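PDB 2VSE: mosquitocidal toxin from Lysinibacillus sphaericus, which modifies proteins of mosquito cells, probably by ADP-ribosylation through its N-terminal enzyme part, alongside ricin-B-like lectin domains that probably bind carbohydrate. Local coordinates for residues A[27-32]-A[783-788]; A[562-567]-A[596-601]; A[644-649]-A[685-690]; A[659-664]-A[677-682]. All blocks are in the same frame, centred on the assembly; numbering follows the deposited sequence.

Contact 1 of 4, residues A[27-32]-A[783-788]; sequences LYQLIS and VEYNFN
Q29 reaches from helix 24-33 to the end of strand 780-786, and its amide nitrogen serves two acceptors there. NE2 bonds F787 O at 2.8 Å, using a lone pair in the carbonyl plane, and Y785 OH at 2.9 Å with an N-H...O angle of 160°. With CG anti to the backbone N (chi1 178°) and CG-CD continuing extended, the amide is carried straight out from the helix. The two bonds should fix its rotation. The phenol oxygen also pairs with D790 OD1, so that residue shares in placing it. Beside this polar grip, L30 presses one methyl, CD2, against Y785 CE2 at 3.6 Å. The tyrosine in turn lays CD2 over the centre of the F787 ring, 3.8 Å above its plane. The looser part is toward F787, where L30 CD2 stays 4.0 Å from F787 CE1; Q29 and F787 are both partly exposed. L30 and Y785 are buried, so the dense part lies around the tyrosine. The arrangement is a helix packed against the end of a strand and the turn after it, an interface between domains that joins the N-terminal part of the toxin to the 780-786/791-796 hairpin of its last ricin-B-type beta-trefoil.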
loop_
_atom_site.group_PDB
_atom_site.type_symbol
_atom_site.label_atom_id
_atom_site.label_comp_id
_atom_site.label_asym_id
_atom_site.label_seq_id
_atom_site.Cartn_x
_atom_site.Cartn_y
_atom_site.Cartn_z
ATOM N N LEU A 27 12.946 4.498 1.652
ATOM C CA LEU A 27 12.757 3.675 0.466
ATOM C C LEU A 27 13.599 4.170 -0.713
ATOM O O LEU A 27 14.173 3.361 -1.453
ATOM C CB LEU A 27 11.289 3.577 0.087
ATOM C CG LEU A 27 11.039 2.547 -1.012
ATOM C CD1 LEU A 27 11.325 1.136 -0.511
ATOM C CD2 LEU A 27 9.628 2.668 -1.514
ATOM N N TYR A 28 13.704 5.489 -0.861
ATOM C CA TYR A 28 14.464 6.046 -1.952
ATOM C C TYR A 28 15.954 5.720 -1.780
ATOM O O TYR A 28 16.656 5.418 -2.750
ATOM C CB TYR A 28 14.219 7.554 -2.078
ATOM C CG TYR A 28 14.981 8.151 -3.222
ATOM C CD1 TYR A 28 14.450 8.161 -4.507
ATOM C CD2 TYR A 28 16.259 8.676 -3.032
ATOM C CE1 TYR A 28 15.162 8.706 -5.565
ATOM C CE2 TYR A 28 16.979 9.215 -4.087
ATOM C CZ TYR A 28 16.425 9.221 -5.349
ATOM O OH TYR A 28 17.140 9.745 -6.394
ATOM N N GLN A 29 16.424 5.786 -0.541
ATOM C CA GLN A 29 17.792 5.423 -0.221
ATOM C C GLN A 29 18.086 3.954 -0.550
ATOM O O GLN A 29 19.095 3.647 -1.192
ATOM C CB GLN A 29 18.076 5.713 1.252
ATOM C CG GLN A 29 19.474 5.331 1.703
ATOM C CD GLN A 29 19.664 5.499 3.189
ATOM O OE1 GLN A 29 19.432 6.574 3.733
ATOM N NE2 GLN A 29 20.097 4.434 3.859
ATOM N N LEU A 30 17.202 3.056 -0.117
ATOM C CA LEU A 30 17.399 1.629 -0.344
ATOM C C LEU A 30 17.372 1.260 -1.827
ATOM O O LEU A 30 18.177 0.443 -2.279
ATOM C CB LEU A 30 16.399 0.796 0.464
ATOM C CG LEU A 30 16.380 1.043 1.981
ATOM C CD1 LEU A 30 15.153 0.408 2.612
ATOM C CD2 LEU A 30 17.665 0.587 2.702
ATOM N N ILE A 31 16.465 1.883 -2.578
ATOM C CA ILE A 31 16.392 1.675 -4.023
ATOM C C ILE A 31 17.645 2.211 -4.711
ATOM O O ILE A 31 18.227 1.524 -5.538
ATOM C CB ILE A 31 15.102 2.286 -4.648
ATOM C CG1 ILE A 31 13.850 1.666 -4.025
ATOM C CG2 ILE A 31 15.078 2.062 -6.152
ATOM C CD1 ILE A 31 12.525 2.326 -4.465
ATOM N N SER A 32 18.061 3.419 -4.336
ATOM C CA SER A 32 19.217 4.084 -4.947
ATOM C C SER A 32 20.568 3.402 -4.730
ATOM O O SER A 32 21.373 3.396 -5.665
ATOM C CB SER A 32 19.322 5.548 -4.507
ATOM O OG SER A 32 18.164 6.272 -4.876
ATOM N N VAL A 783 28.851 -9.056 4.895
ATOM C CA VAL A 783 28.493 -7.872 4.143
ATOM C C VAL A 783 27.302 -7.221 4.850
ATOM O O VAL A 783 26.217 -7.768 4.894
ATOM C CB VAL A 783 28.225 -8.237 2.660
ATOM C CG1 VAL A 783 27.882 -7.026 1.844
ATOM C CG2 VAL A 783 29.440 -8.939 2.068
ATOM N N GLU A 784 27.522 -6.053 5.434
ATOM C CA GLU A 784 26.544 -5.459 6.352
ATOM C C GLU A 784 26.126 -4.097 5.848
ATOM O O GLU A 784 26.973 -3.229 5.656
ATOM C CB GLU A 784 27.143 -5.335 7.758
ATOM C CG GLU A 784 27.691 -6.656 8.321
ATOM C CD GLU A 784 28.480 -6.506 9.632
ATOM O OE1 GLU A 784 28.887 -5.377 9.999
ATOM O OE2 GLU A 784 28.680 -7.542 10.312
ATOM N N TYR A 785 24.828 -3.916 5.622
ATOM C CA TYR A 785 24.307 -2.645 5.208
ATOM C C TYR A 785 24.257 -1.687 6.392
ATOM O O TYR A 785 23.776 -2.046 7.465
ATOM C CB TYR A 785 22.903 -2.781 4.590
ATOM C CG TYR A 785 22.418 -1.466 4.006
ATOM C CD1 TYR A 785 23.054 -0.903 2.891
ATOM C CD2 TYR A 785 21.380 -0.762 4.585
ATOM C CE1 TYR A 785 22.647 0.313 2.351
ATOM C CE2 TYR A 785 20.964 0.469 4.061
ATOM C CZ TYR A 785 21.609 0.989 2.940
ATOM O OH TYR A 785 21.216 2.180 2.394
ATOM N N ASN A 786 24.749 -0.464 6.183
ATOM C CA ASN A 786 24.664 0.566 7.199
ATOM C C ASN A 786 23.670 1.645 6.778
ATOM O O ASN A 786 23.848 2.296 5.749
ATOM C CB ASN A 786 26.051 1.143 7.526
ATOM C CG ASN A 786 26.007 2.150 8.668
ATOM O OD1 ASN A 786 25.664 3.311 8.467
ATOM N ND2 ASN A 786 26.331 1.703 9.870
ATOM N N PHE A 787 22.621 1.812 7.574
ATOM C CA PHE A 787 21.463 2.614 7.189
ATOM C C PHE A 787 21.753 4.100 7.208
ATOM O O PHE A 787 21.287 4.849 6.350
ATOM C CB PHE A 787 20.272 2.314 8.104
ATOM C CG PHE A 787 19.597 1.026 7.785
ATOM C CD1 PHE A 787 18.450 1.013 6.983
ATOM C CD2 PHE A 787 20.114 -0.180 8.254
ATOM C CE1 PHE A 787 17.832 -0.183 6.655
ATOM C CE2 PHE A 787 19.498 -1.389 7.931
ATOM C CZ PHE A 787 18.359 -1.397 7.131
ATOM N N ASN A 788 22.522 4.512 8.200
ATOM C CA ASN A 788 22.832 5.896 8.383
ATOM C C ASN A 788 23.871 6.402 7.358
ATOM O O ASN A 788 23.656 7.454 6.755
ATOM C CB ASN A 788 23.233 6.118 9.842
ATOM C CG ASN A 788 24.105 7.329 10.038
ATOM O OD1 ASN A 788 23.667 8.461 9.858
ATOM N ND2 ASN A 788 25.344 7.096 10.439
#

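Contact 2 of 4, residues A[562-567]-A[596-601]; sequences YQFMTV and WTVTYN
This is a strand pair of a beta-trefoil barrel, in the third of the ricin-B-like domains, and W596 is the tryptophan of a QxW motif whose glutamine is Q594. Y562 and W596 form an antiparallel hydrogen-bonded pair: Y562 N to W596 O at 2.7 Å and W596 N to Y562 O at 2.9 Å. Past this one bridge the strands diverge, their short axes lying at 101°, and side chains take over in the angle between them. F564 turns its edge to the face of the W596 five-membered ring in an offset edge-to-face pair, centroids 5.4 Å apart and planes at 72°. Its CE2 atom comes 3.8 Å from W596 CD1. V598 fills the place between the two aromatics of the facing strand with a single methyl: CG2 lies 3.5 Å from Y562 CD2 and 3.8 Å from F564 CZ. That branch stands anti to the carbonyl carbon because CG1 takes the position anti to the backbone N (chi1 175°). The polar ends are satisfied elsewhere, W596 NE1 by A574 O and Y562 OH by Q558 O. All four side chains are buried. In the sheet, strand 560-566 runs between 596-601 and 688-692; I609 of strand 606-611 packs on both F564 and W596, while F653 of strand 651-655 meets F564 edge-to-face.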
loop_
_atom_site.group_PDB
_atom_site.type_symbol
_atom_site.label_atom_id
_atom_site.label_comp_id
_atom_site.label_asym_id
_atom_site.label_seq_id
_atom_site.Cartn_x
_atom_site.Cartn_y
_atom_site.Cartn_z
ATOM N N TYR A 562 17.331 -13.812 14.307
ATOM C CA TYR A 562 17.565 -12.392 14.177
ATOM C C TYR A 562 18.677 -11.934 15.088
ATOM O O TYR A 562 18.957 -12.561 16.109
ATOM C CB TYR A 562 16.305 -11.626 14.582
ATOM C CG TYR A 562 15.166 -11.631 13.584
ATOM C CD1 TYR A 562 15.054 -10.617 12.639
ATOM C CD2 TYR A 562 14.186 -12.627 13.604
ATOM C CE1 TYR A 562 14.010 -10.593 11.734
ATOM C CE2 TYR A 562 13.126 -12.609 12.696
ATOM C CZ TYR A 562 13.048 -11.580 11.763
ATOM O OH TYR A 562 12.024 -11.518 10.831
ATOM N N GLN A 563 19.301 -10.826 14.706
ATOM C CA GLN A 563 20.078 -10.024 15.631
ATOM C C GLN A 563 19.396 -8.676 15.723
ATOM O O GLN A 563 18.785 -8.207 14.750
ATOM C CB GLN A 563 21.493 -9.860 15.125
ATOM C CG GLN A 563 22.212 -11.162 14.970
ATOM C CD GLN A 563 23.694 -10.961 14.770
ATOM O OE1 GLN A 563 24.130 -10.546 13.701
ATOM N NE2 GLN A 563 24.476 -11.240 15.801
ATOM N N PHE A 564 19.490 -8.061 16.892
ATOM C CA PHE A 564 18.968 -6.711 17.108
ATOM C C PHE A 564 20.132 -5.731 17.164
ATOM O O PHE A 564 20.900 -5.733 18.118
ATOM C CB PHE A 564 18.162 -6.655 18.405
ATOM C CG PHE A 564 17.064 -7.661 18.469
ATOM C CD1 PHE A 564 15.752 -7.295 18.176
ATOM C CD2 PHE A 564 17.331 -8.984 18.813
ATOM C CE1 PHE A 564 14.727 -8.227 18.232
ATOM C CE2 PHE A 564 16.314 -9.928 18.863
ATOM C CZ PHE A 564 15.010 -9.549 18.578
ATOM N N MET A 565 20.260 -4.911 16.132
ATOM C CA MET A 565 21.327 -3.910 16.050
ATOM C C MET A 565 20.786 -2.580 16.546
ATOM O O MET A 565 19.673 -2.210 16.165
ATOM C CB MET A 565 21.767 -3.751 14.595
ATOM C CG MET A 565 22.295 -5.010 13.930
ATOM S SD MET A 565 22.633 -4.634 12.206
ATOM C CE MET A 565 20.997 -4.838 11.500
ATOM N N THR A 566 21.544 -1.863 17.382
ATOM C CA THR A 566 21.124 -0.516 17.788
ATOM C C THR A 566 21.202 0.395 16.569
ATOM O O THR A 566 22.076 0.227 15.710
ATOM C CB THR A 566 21.965 0.083 18.951
ATOM O OG1 THR A 566 23.269 0.468 18.486
ATOM C CG2 THR A 566 22.091 -0.891 20.113
ATOM N N VAL A 567 20.269 1.336 16.491
ATOM C CA VAL A 567 20.222 2.345 15.444
ATOM C C VAL A 567 21.444 3.263 15.482
ATOM O O VAL A 567 21.966 3.655 14.435
ATOM C CB VAL A 567 18.912 3.157 15.583
ATOM C CG1 VAL A 567 19.036 4.580 15.016
ATOM C CG2 VAL A 567 17.773 2.390 14.931
ATOM N N TRP A 596 18.855 -14.621 18.139
ATOM C CA TRP A 596 17.604 -14.916 18.806
ATOM C C TRP A 596 16.600 -15.434 17.798
ATOM O O TRP A 596 16.489 -14.898 16.689
ATOM C CB TRP A 596 17.051 -13.660 19.487
ATOM C CG TRP A 596 18.047 -12.995 20.375
ATOM C CD1 TRP A 596 19.103 -12.227 19.983
ATOM C CD2 TRP A 596 18.092 -13.038 21.810
ATOM N NE1 TRP A 596 19.810 -11.801 21.078
ATOM C CE2 TRP A 596 19.214 -12.281 22.214
ATOM C CE3 TRP A 596 17.298 -13.646 22.791
ATOM C CZ2 TRP A 596 19.566 -12.111 23.562
ATOM C CZ3 TRP A 596 17.657 -13.480 24.146
ATOM C CH2 TRP A 596 18.777 -12.714 24.508
ATOM N N THR A 597 15.875 -16.488 18.178
ATOM C CA THR A 597 14.718 -16.935 17.400
ATOM C C THR A 597 13.503 -16.089 17.794
ATOM O O THR A 597 13.155 -15.998 18.971
ATOM C CB THR A 597 14.386 -18.427 17.616
ATOM O OG1 THR A 597 14.016 -18.634 18.979
ATOM C CG2 THR A 597 15.561 -19.318 17.280
ATOM N N VAL A 598 12.880 -15.459 16.803
ATOM C CA VAL A 598 11.728 -14.588 17.024
ATOM C C VAL A 598 10.480 -15.306 16.489
ATOM O O VAL A 598 10.434 -15.686 15.316
ATOM C CB VAL A 598 11.952 -13.225 16.338
ATOM C CG1 VAL A 598 10.730 -12.344 16.430
ATOM C CG2 VAL A 598 13.189 -12.504 16.944
ATOM N N THR A 599 9.481 -15.507 17.348
ATOM C CA THR A 599 8.311 -16.310 16.976
ATOM C C THR A 599 6.985 -15.661 17.372
ATOM O O THR A 599 6.783 -15.278 18.529
ATOM C CB THR A 599 8.380 -17.753 17.557
ATOM O OG1 THR A 599 9.669 -18.322 17.294
ATOM C CG2 THR A 599 7.320 -18.647 16.931
ATOM N N TYR A 600 6.081 -15.553 16.404
ATOM C CA TYR A 600 4.786 -14.947 16.641
ATOM C C TYR A 600 3.868 -15.893 17.394
ATOM O O TYR A 600 3.839 -17.090 17.119
ATOM C CB TYR A 600 4.124 -14.558 15.323
ATOM C CG TYR A 600 2.846 -13.762 15.477
ATOM C CD1 TYR A 600 2.855 -12.491 16.059
ATOM C CD2 TYR A 600 1.633 -14.269 15.021
ATOM C CE1 TYR A 600 1.683 -11.752 16.193
ATOM C CE2 TYR A 600 0.456 -13.537 15.138
ATOM C CZ TYR A 600 0.491 -12.283 15.724
ATOM O OH TYR A 600 -0.672 -11.565 15.846
ATOM N N ASN A 601 3.120 -15.338 18.340
ATOM C CA ASN A 601 2.080 -16.082 19.056
ATOM C C ASN A 601 0.687 -15.537 18.725
ATOM O O ASN A 601 0.404 -14.362 18.955
ATOM C CB ASN A 601 2.342 -16.033 20.570
ATOM C CG ASN A 601 1.389 -16.909 21.373
ATOM O OD1 ASN A 601 0.297 -17.249 20.922
ATOM N ND2 ASN A 601 1.800 -17.266 22.583
#

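Contact 3 of 4, residues A[644-649]-A[685-690]; sequences ILQTDG and NQKWYL
K687 NZ bonds D648 OD2 at 2.8 Å, a salt bridge, and also N684 OD1, so two oxygens grip the ammonium group. The acid sits in a type I beta turn, Q646 to G649, that links strands 640-645 and 651-655 of the beta-trefoil; the lysine is the middle residue of the QxW motif Q686-K687-W688. D648 CG stands between the backbone N and the carbonyl carbon (chi1 62°), which raises the carboxylate toward the lysine. NZ arrives from above the carboxylate plane, 40° out of it, while OD1 is taken by S650 OG, so both oxygens of the acid have partners. The two side chains come from opposite directions, and the lysine, bent at chi3, passes Q646 with its CE 4.1 Å from Q646 CG. Q646 itself curls back on the chain: NE2 donates to I644 O at 2.9 Å with an almost straight N-H...O. Y689, two residues on from the lysine, meets the backbone of the same turn. Its hydroxyl donates a rather long bond, OH to D648 O at 3.2 Å, above the carbonyl plane and thus not along a lone pair. Its CE1 lies 3.8 Å from G649 C, and its ring also stacks on F787 of the next lectin domain. A water near the edge of the Y689 ring, 3.2 Å from G649 O, accepts from L690 N at 2.6 Å.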
loop_
_atom_site.group_PDB
_atom_site.type_symbol
_atom_site.label_atom_id
_atom_site.label_comp_id
_atom_site.label_asym_id
_atom_site.label_seq_id
_atom_site.Cartn_x
_atom_site.Cartn_y
_atom_site.Cartn_z
ATOM N N ILE A 644 7.061 -2.502 16.226
ATOM C CA ILE A 644 6.407 -1.421 15.523
ATOM C C ILE A 644 7.425 -0.758 14.606
ATOM O O ILE A 644 8.380 -0.126 15.077
ATOM C CB ILE A 644 5.748 -0.412 16.508
ATOM C CG1 ILE A 644 4.357 -0.889 16.923
ATOM C CG2 ILE A 644 5.531 0.935 15.855
ATOM C CD1 ILE A 644 4.323 -1.754 18.138
ATOM N N LEU A 645 7.228 -0.943 13.300
ATOM C CA LEU A 645 8.033 -0.313 12.264
ATOM C C LEU A 645 8.127 1.226 12.405
ATOM O O LEU A 645 7.108 1.913 12.541
ATOM C CB LEU A 645 7.461 -0.688 10.893
ATOM C CG LEU A 645 8.235 -0.246 9.652
ATOM C CD1 LEU A 645 9.655 -0.856 9.598
ATOM C CD2 LEU A 645 7.449 -0.561 8.427
ATOM N N GLN A 646 9.355 1.744 12.367
ATOM C CA GLN A 646 9.594 3.190 12.403
ATOM C C GLN A 646 9.852 3.717 10.993
ATOM O O GLN A 646 10.143 2.941 10.088
ATOM C CB GLN A 646 10.762 3.506 13.345
ATOM C CG GLN A 646 10.605 2.935 14.772
ATOM C CD GLN A 646 9.421 3.530 15.534
ATOM O OE1 GLN A 646 9.427 4.710 15.894
ATOM N NE2 GLN A 646 8.401 2.713 15.781
ATOM N N THR A 647 9.728 5.026 10.802
ATOM C CA THR A 647 9.829 5.639 9.467
ATOM C C THR A 647 11.220 5.477 8.837
ATOM O O THR A 647 11.401 5.663 7.627
ATOM C CB THR A 647 9.443 7.141 9.498
ATOM O OG1 THR A 647 10.232 7.819 10.480
ATOM C CG2 THR A 647 7.975 7.320 9.839
ATOM N N ASP A 648 12.198 5.139 9.660
ATOM C CA ASP A 648 13.564 5.010 9.185
ATOM C C ASP A 648 13.958 3.543 8.957
ATOM O O ASP A 648 15.131 3.236 8.715
ATOM C CB ASP A 648 14.535 5.710 10.151
ATOM C CG ASP A 648 14.527 5.103 11.563
ATOM O OD1 ASP A 648 13.865 4.069 11.807
ATOM O OD2 ASP A 648 15.206 5.673 12.445
ATOM N N GLY A 649 12.977 2.649 9.058
ATOM C CA GLY A 649 13.175 1.222 8.775
ATOM C C GLY A 649 13.506 0.396 10.002
ATOM O O GLY A 649 13.558 -0.838 9.938
ATOM N N ASN A 685 17.796 5.841 20.841
ATOM C CA ASN A 685 18.280 4.827 21.781
ATOM C C ASN A 685 17.248 3.775 22.171
ATOM O O ASN A 685 17.498 2.948 23.041
ATOM C CB ASN A 685 18.852 5.481 23.037
ATOM C CG ASN A 685 17.911 6.488 23.655
ATOM O OD1 ASN A 685 16.761 6.177 23.982
ATOM N ND2 ASN A 685 18.403 7.707 23.839
ATOM N N GLN A 686 16.089 3.814 21.528
ATOM C CA GLN A 686 15.019 2.854 21.787
ATOM C C GLN A 686 14.714 2.026 20.541
ATOM O O GLN A 686 13.799 1.198 20.533
ATOM C CB GLN A 686 13.769 3.595 22.235
ATOM C CG GLN A 686 13.945 4.380 23.518
ATOM C CD GLN A 686 12.639 4.857 24.079
ATOM O OE1 GLN A 686 11.817 5.424 23.362
ATOM N NE2 GLN A 686 12.428 4.627 25.362
ATOM N N LYS A 687 15.501 2.239 19.493
ATOM C CA LYS A 687 15.181 1.697 18.188
ATOM C C LYS A 687 16.261 0.733 17.717
ATOM O O LYS A 687 17.448 0.909 18.013
ATOM C CB LYS A 687 14.946 2.837 17.193
ATOM C CG LYS A 687 13.727 3.706 17.530
ATOM C CD LYS A 687 13.841 5.118 16.987
ATOM C CE LYS A 687 14.015 5.143 15.473
ATOM N NZ LYS A 687 14.290 6.515 14.964
ATOM N N TRP A 688 15.834 -0.294 16.992
ATOM C CA TRP A 688 16.721 -1.356 16.558
ATOM C C TRP A 688 16.495 -1.674 15.094
ATOM O O TRP A 688 15.357 -1.669 14.618
ATOM C CB TRP A 688 16.488 -2.633 17.374
ATOM C CG TRP A 688 16.585 -2.473 18.885
ATOM C CD1 TRP A 688 15.632 -1.962 19.718
ATOM C CD2 TRP A 688 17.670 -2.873 19.722
ATOM N NE1 TRP A 688 16.063 -2.002 21.015
ATOM C CE2 TRP A 688 17.313 -2.554 21.048
ATOM C CE3 TRP A 688 18.923 -3.453 19.479
ATOM C CZ2 TRP A 688 18.167 -2.794 22.133
ATOM C CZ3 TRP A 688 19.767 -3.698 20.562
ATOM C CH2 TRP A 688 19.382 -3.365 21.867
ATOM N N TYR A 689 17.586 -1.931 14.385
ATOM C CA TYR A 689 17.511 -2.507 13.055
ATOM C C TYR A 689 17.631 -4.031 13.199
ATOM O O TYR A 689 18.441 -4.530 14.009
ATOM C CB TYR A 689 18.624 -1.968 12.152
ATOM C CG TYR A 689 18.445 -0.537 11.692
ATOM C CD1 TYR A 689 17.385 -0.186 10.866
ATOM C CD2 TYR A 689 19.370 0.463 12.034
ATOM C CE1 TYR A 689 17.211 1.112 10.426
ATOM C CE2 TYR A 689 19.207 1.767 11.585
ATOM C CZ TYR A 689 18.117 2.072 10.783
ATOM O OH TYR A 689 17.908 3.346 10.303
ATOM N N LEU A 690 16.835 -4.758 12.417
ATOM C CA LEU A 690 16.801 -6.216 12.493
ATOM C C LEU A 690 17.660 -6.855 11.415
ATOM O O LEU A 690 17.489 -6.574 10.243
ATOM C CB LEU A 690 15.353 -6.741 12.377
ATOM C CG LEU A 690 14.354 -6.339 13.471
ATOM C CD1 LEU A 690 12.941 -6.829 13.164
ATOM C CD2 LEU A 690 14.795 -6.884 14.798
HETATM O O HOH W 1 15.261 -3.399 10.797
#

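Contact 4 of 4, residues A[659-664]-A[677-682]; sequences PNKIFG and AQDVTG
K661 NZ and D679 OD1, 2.8 Å apart, make a salt bridge over one face of a beta-trefoil hairpin, strands 661-664 and 673-679. The two side chains lie side by side, and the ammonium group approaches from above the carboxylate plane. A water 2.7 Å from K661 NZ accepts from it and donates to A677 O, tying the lysine to A677 as well as D679 of the facing strand. N660 lies beside the same carboxylate with its amide nearly parallel to it, planes 7° apart, but ND2 is poorly angled for a bond to OD1. The backbones are held by I662 and Q678, an antiparallel hydrogen-bonded pair with both N...O distances at 3.0 Å. V680 N to N660 O, 3.1 Å and nearly along the C=O axis, continues the pairing past the strand ends. On the face opposite the salt bridge, I662 meets V680 at about a right angle, CG2 to CG1 at a close 3.3 Å. With I662 CG1 placed between the backbone N and the carbonyl carbon (chi1 60°), CD1 also reaches V680. Farther along that face Q678 extends its side chain beyond CG; NE2 makes a weak hydrogen bond to T665 O and lies 3.5 Å from G664 C.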
loop_
_atom_site.group_PDB
_atom_site.type_symbol
_atom_site.label_atom_id
_atom_site.label_comp_id
_atom_site.label_asym_id
_atom_site.label_seq_id
_atom_site.Cartn_x
_atom_site.Cartn_y
_atom_site.Cartn_z
ATOM N N PRO A 659 2.425 -2.027 27.106
ATOM C CA PRO A 659 2.855 -1.573 25.775
ATOM C C PRO A 659 3.462 -0.169 25.741
ATOM O O PRO A 659 3.979 0.249 24.703
ATOM C CB PRO A 659 1.564 -1.646 24.952
ATOM C CG PRO A 659 0.747 -2.670 25.661
ATOM C CD PRO A 659 1.000 -2.397 27.104
ATOM N N ASN A 660 3.400 0.541 26.866
ATOM C CA ASN A 660 4.113 1.808 27.043
ATOM C C ASN A 660 5.612 1.587 27.303
ATOM O O ASN A 660 6.402 2.523 27.201
ATOM C CB ASN A 660 3.462 2.623 28.179
ATOM C CG ASN A 660 4.065 4.025 28.347
ATOM O OD1 ASN A 660 4.447 4.685 27.376
ATOM N ND2 ASN A 660 4.136 4.485 29.595
ATOM N N LYS A 661 5.991 0.348 27.629
ATOM C CA LYS A 661 7.394 -0.028 27.853
ATOM C C LYS A 661 8.044 -0.685 26.634
ATOM O O LYS A 661 7.458 -1.562 25.999
ATOM C CB LYS A 661 7.534 -0.988 29.042
ATOM C CG LYS A 661 7.107 -0.435 30.390
ATOM C CD LYS A 661 8.053 0.634 30.920
ATOM C CE LYS A 661 7.505 1.238 32.207
ATOM N NZ LYS A 661 8.198 2.506 32.543
ATOM N N ILE A 662 9.267 -0.264 26.333
ATOM C CA ILE A 662 10.067 -0.871 25.273
ATOM C C ILE A 662 11.458 -1.198 25.791
ATOM O O ILE A 662 11.866 -0.691 26.839
ATOM C CB ILE A 662 10.255 0.093 24.123
ATOM C CG1 ILE A 662 10.985 1.346 24.629
ATOM C CG2 ILE A 662 8.917 0.403 23.467
ATOM C CD1 ILE A 662 10.888 2.485 23.703
ATOM N N PHE A 663 12.192 -2.037 25.070
ATOM C CA PHE A 663 13.585 -2.277 25.441
ATOM C C PHE A 663 14.578 -1.476 24.599
ATOM O O PHE A 663 14.536 -1.486 23.360
ATOM C CB PHE A 663 13.950 -3.774 25.564
ATOM C CG PHE A 663 13.915 -4.546 24.271
ATOM C CD1 PHE A 663 15.020 -4.573 23.423
ATOM C CD2 PHE A 663 12.794 -5.291 23.922
ATOM C CE1 PHE A 663 14.994 -5.296 22.237
ATOM C CE2 PHE A 663 12.765 -6.034 22.745
ATOM C CZ PHE A 663 13.860 -6.029 21.898
ATOM N N GLY A 664 15.449 -0.762 25.306
ATOM C CA GLY A 664 16.449 0.090 24.690
ATOM C C GLY A 664 17.583 0.303 25.659
ATOM O O GLY A 664 17.765 -0.473 26.601
ATOM N N ALA A 677 14.177 -1.262 30.264
ATOM C CA ALA A 677 12.799 -1.007 29.884
ATOM C C ALA A 677 12.516 0.454 30.175
ATOM O O ALA A 677 12.889 0.963 31.233
ATOM C CB ALA A 677 11.861 -1.904 30.661
ATOM N N GLN A 678 11.882 1.137 29.227
ATOM C CA GLN A 678 11.626 2.567 29.378
ATOM C C GLN A 678 10.356 3.003 28.658
ATOM O O GLN A 678 9.916 2.347 27.717
ATOM C CB GLN A 678 12.841 3.386 28.911
ATOM C CG GLN A 678 13.723 2.688 27.866
ATOM C CD GLN A 678 14.744 3.608 27.211
ATOM O OE1 GLN A 678 14.823 4.798 27.511
ATOM N NE2 GLN A 678 15.521 3.057 26.300
ATOM N N ASP A 679 9.764 4.103 29.123
ATOM C CA ASP A 679 8.636 4.732 28.443
ATOM C C ASP A 679 9.025 5.139 27.015
ATOM O O ASP A 679 10.111 5.684 26.785
ATOM C CB ASP A 679 8.143 5.946 29.244
ATOM C CG ASP A 679 7.665 5.581 30.660
ATOM O OD1 ASP A 679 7.142 4.462 30.868
ATOM O OD2 ASP A 679 7.804 6.427 31.573
ATOM N N VAL A 680 8.153 4.846 26.056
ATOM C CA VAL A 680 8.399 5.228 24.667
ATOM C C VAL A 680 8.641 6.723 24.557
ATOM O O VAL A 680 7.877 7.535 25.088
ATOM C CB VAL A 680 7.257 4.813 23.708
ATOM C CG1 VAL A 680 7.423 3.382 23.302
ATOM C CG2 VAL A 680 5.878 5.053 24.333
ATOM N N THR A 681 9.712 7.076 23.862
ATOM C CA THR A 681 10.116 8.460 23.778
ATOM C C THR A 681 10.399 8.863 22.329
ATOM O O THR A 681 10.522 10.050 22.015
ATOM C CB THR A 681 11.311 8.720 24.720
ATOM O OG1 THR A 681 11.450 10.125 24.953
ATOM C CG2 THR A 681 12.600 8.151 24.155
ATOM N N GLY A 682 10.482 7.862 21.455
ATOM C CA GLY A 682 10.757 8.081 20.037
ATOM C C GLY A 682 12.211 8.333 19.691
ATOM O O GLY A 682 12.560 8.382 18.510
HETATM O O HOH W 2 10.821 2.908 32.712
#

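Overall arrangement
Contacts 2, 3 and 4 lie in one beta-trefoil, while contact 1 joins parts of the chain 751 residues apart. Contacts 2 and 3 share a sheet: M565 O and Y689 N, 2.8 Å apart, probably bond strand 560-566 to 688-692, and the contact centres are about 12 Å apart. Contact 4 is nested inside the loop closed by contact 3, also with centres about 12 Å apart; Q686 OE1 to T681 N and W688 NE1 to F663 O, both probable hydrogen bonds, join this hairpin to the QxW segment. Contact 1 touches contact 3 alone, F787 CB lying 3.4 Å from Y689 OH, so strand 688-692, through Y689, borders the interface with the 783-788 segment.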